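Side-chain contact in beta-1,4-galactanase (Thielavia heterothallica, PDB 1HJS), which hydrolyses the beta-1,4-galactosidic linkages of type I arabinogalactans as a family 53 glycoside hydrolase: residues V7-V12 with N34-N39. Sequence-based numbering, arbitrary orientation.
Sequences VDWSSV and NILAAN
V7 meets L36 end to end. The CG2 methyl of V7 lies 3.8 Å from L36 CD1 and 4.0 Å from L36 CD2, so one valine methyl rests against both branches of the leucine. A chi1 of -56° puts V7 CG1 beside the backbone N, anti to the carbonyl carbon, and leaves CG2 between the two, facing the helix. F329 also packs on V7.

D8 points away from the helix. D8 OD1 accepts two hydrogen bonds, from S10 OG at 2.6 Å on the syn side and from S10 N at 3.1 Å. The second is fairly straight, 162° at the hydrogen, and makes an Asx turn. OD2 forms a salt bridge with R45 on the adjacent strand 43-48. The chain is an eight-stranded (beta/alpha) barrel of clan GH-A. V7 and D8 end strand 4-8, the first of the barrel, and helix 32-38 packs outside that strand. V7 is about 10 Å, side chain to side chain, from E245, the probable nucleophile.

W9 follows the strand and opens a type I turn that ends at V12. Its six-membered ring slants past L36, with W9 CE3 4.1 Å from L36 CD1. That methyl therefore touches both V7 and W9. W9 NE1 hydrogen-bonds to Q46 OE1. V12 folds back over one face of the indole, its CG1 3.9 Å above the ring plane and offset toward the rim.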
loop_
_atom_site.group_PDB
_atom_site.type_symbol
_atom_site.label_atom_id
_atom_site.label_comp_id
_atom_site.label_asym_id
_atom_site.label_seq_id
_atom_site.Cartn_x
_atom_site.Cartn_y
_atom_site.Cartn_z
ATOM N N VAL A 7 -5.334 6.715 -1.909
ATOM C CA VAL A 7 -5.690 6.202 -0.601
ATOM C C VAL A 7 -5.964 4.722 -0.789
ATOM O O VAL A 7 -6.266 4.270 -1.901
ATOM C CB VAL A 7 -6.986 6.859 -0.038
ATOM C CG1 VAL A 7 -6.840 8.367 0.002
ATOM C CG2 VAL A 7 -8.199 6.448 -0.886
ATOM N N ASP A 8 -5.827 3.965 0.288
ATOM C CA ASP A 8 -6.142 2.551 0.252
ATOM C C ASP A 8 -7.582 2.548 0.780
ATOM O O ASP A 8 -7.827 2.959 1.914
ATOM C CB ASP A 8 -5.223 1.771 1.192
ATOM C CG ASP A 8 -5.462 0.276 1.129
ATOM O OD1 ASP A 8 -6.626 -0.150 1.256
ATOM O OD2 ASP A 8 -4.479 -0.479 0.967
ATOM N N TRP A 9 -8.532 2.112 -0.044
ATOM C CA TRP A 9 -9.934 2.116 0.366
ATOM C C TRP A 9 -10.520 0.709 0.464
ATOM O O TRP A 9 -11.737 0.527 0.404
ATOM C CB TRP A 9 -10.746 2.958 -0.628
ATOM C CG TRP A 9 -11.055 2.261 -1.934
ATOM C CD1 TRP A 9 -10.241 1.404 -2.627
ATOM C CD2 TRP A 9 -12.262 2.372 -2.698
ATOM N NE1 TRP A 9 -10.872 0.974 -3.772
ATOM C CE2 TRP A 9 -12.112 1.554 -3.841
ATOM C CE3 TRP A 9 -13.459 3.087 -2.528
ATOM C CZ2 TRP A 9 -13.116 1.429 -4.813
ATOM C CZ3 TRP A 9 -14.459 2.962 -3.497
ATOM C CH2 TRP A 9 -14.277 2.138 -4.622
ATOM N N SER A 10 -9.647 -0.276 0.643
ATOM C CA SER A 10 -10.046 -1.682 0.717
ATOM C C SER A 10 -11.301 -2.011 1.518
ATOM O O SER A 10 -12.131 -2.803 1.074
ATOM C CB SER A 10 -8.885 -2.526 1.254
ATOM O OG SER A 10 -7.707 -2.329 0.489
ATOM N N SER A 11 -11.439 -1.407 2.693
ATOM C CA SER A 11 -12.582 -1.667 3.569
ATOM C C SER A 11 -13.920 -1.085 3.115
ATOM O O SER A 11 -14.929 -1.282 3.794
ATOM C CB SER A 11 -12.292 -1.112 4.957
ATOM O OG SER A 11 -12.286 0.305 4.910
ATOM N N VAL A 12 -13.938 -0.372 1.993
ATOM C CA VAL A 12 -15.177 0.255 1.530
ATOM C C VAL A 12 -16.441 -0.612 1.591
ATOM O O VAL A 12 -17.422 -0.216 2.219
ATOM C CB VAL A 12 -15.019 0.839 0.100
ATOM C CG1 VAL A 12 -14.655 -0.255 -0.894
ATOM C CG2 VAL A 12 -16.320 1.547 -0.314
ATOM N N ASN A 34 -16.638 8.451 -5.570
ATOM C CA ASN A 34 -16.894 9.765 -6.149
ATOM C C ASN A 34 -16.430 10.870 -5.203
ATOM O O ASN A 34 -15.971 11.922 -5.641
ATOM C CB ASN A 34 -18.380 9.919 -6.473
ATOM C CG ASN A 34 -18.861 8.877 -7.467
ATOM O OD1 ASN A 34 -18.256 8.687 -8.522
ATOM N ND2 ASN A 34 -19.946 8.199 -7.136
ATOM N N ILE A 35 -16.560 10.629 -3.904
ATOM C CA ILE A 35 -16.109 11.601 -2.914
ATOM C C ILE A 35 -14.588 11.712 -3.035
ATOM O O ILE A 35 -14.035 12.808 -3.062
ATOM C CB ILE A 35 -16.471 11.147 -1.484
ATOM C CG1 ILE A 35 -17.993 11.136 -1.314
ATOM C CG2 ILE A 35 -15.825 12.078 -0.461
ATOM C CD1 ILE A 35 -18.466 10.597 0.024
ATOM N N LEU A 36 -13.917 10.566 -3.117
ATOM C CA LEU A 36 -12.460 10.552 -3.243
ATOM C C LEU A 36 -12.013 11.283 -4.506
ATOM O O LEU A 36 -11.109 12.123 -4.463
ATOM C CB LEU A 36 -11.943 9.112 -3.269
ATOM C CG LEU A 36 -12.161 8.290 -1.993
ATOM C CD1 LEU A 36 -11.763 6.838 -2.243
ATOM C CD2 LEU A 36 -11.338 8.893 -0.848
ATOM N N ALA A 37 -12.656 10.972 -5.628
ATOM C CA ALA A 37 -12.317 11.607 -6.894
ATOM C C ALA A 37 -12.518 13.119 -6.824
ATOM O O ALA A 37 -11.697 13.883 -7.327
ATOM C CB ALA A 37 -13.168 11.019 -8.022
ATOM N N ALA A 38 -13.608 13.542 -6.192
ATOM C CA ALA A 38 -13.914 14.965 -6.075
ATOM C C ALA A 38 -12.875 15.700 -5.240
ATOM O O ALA A 38 -12.680 16.906 -5.405
ATOM C CB ALA A 38 -15.303 15.154 -5.466
ATOM N N ASN A 39 -12.204 14.975 -4.350
ATOM C CA ASN A 39 -11.192 15.592 -3.504
ATOM C C ASN A 39 -9.750 15.457 -3.995
ATOM O O ASN A 39 -8.806 15.662 -3.227
ATOM C CB ASN A 39 -11.308 15.067 -2.071
ATOM C CG ASN A 39 -12.507 15.644 -1.341
ATOM O OD1 ASN A 39 -13.637 15.172 -1.496
ATOM N ND2 ASN A 39 -12.268 16.679 -0.552
#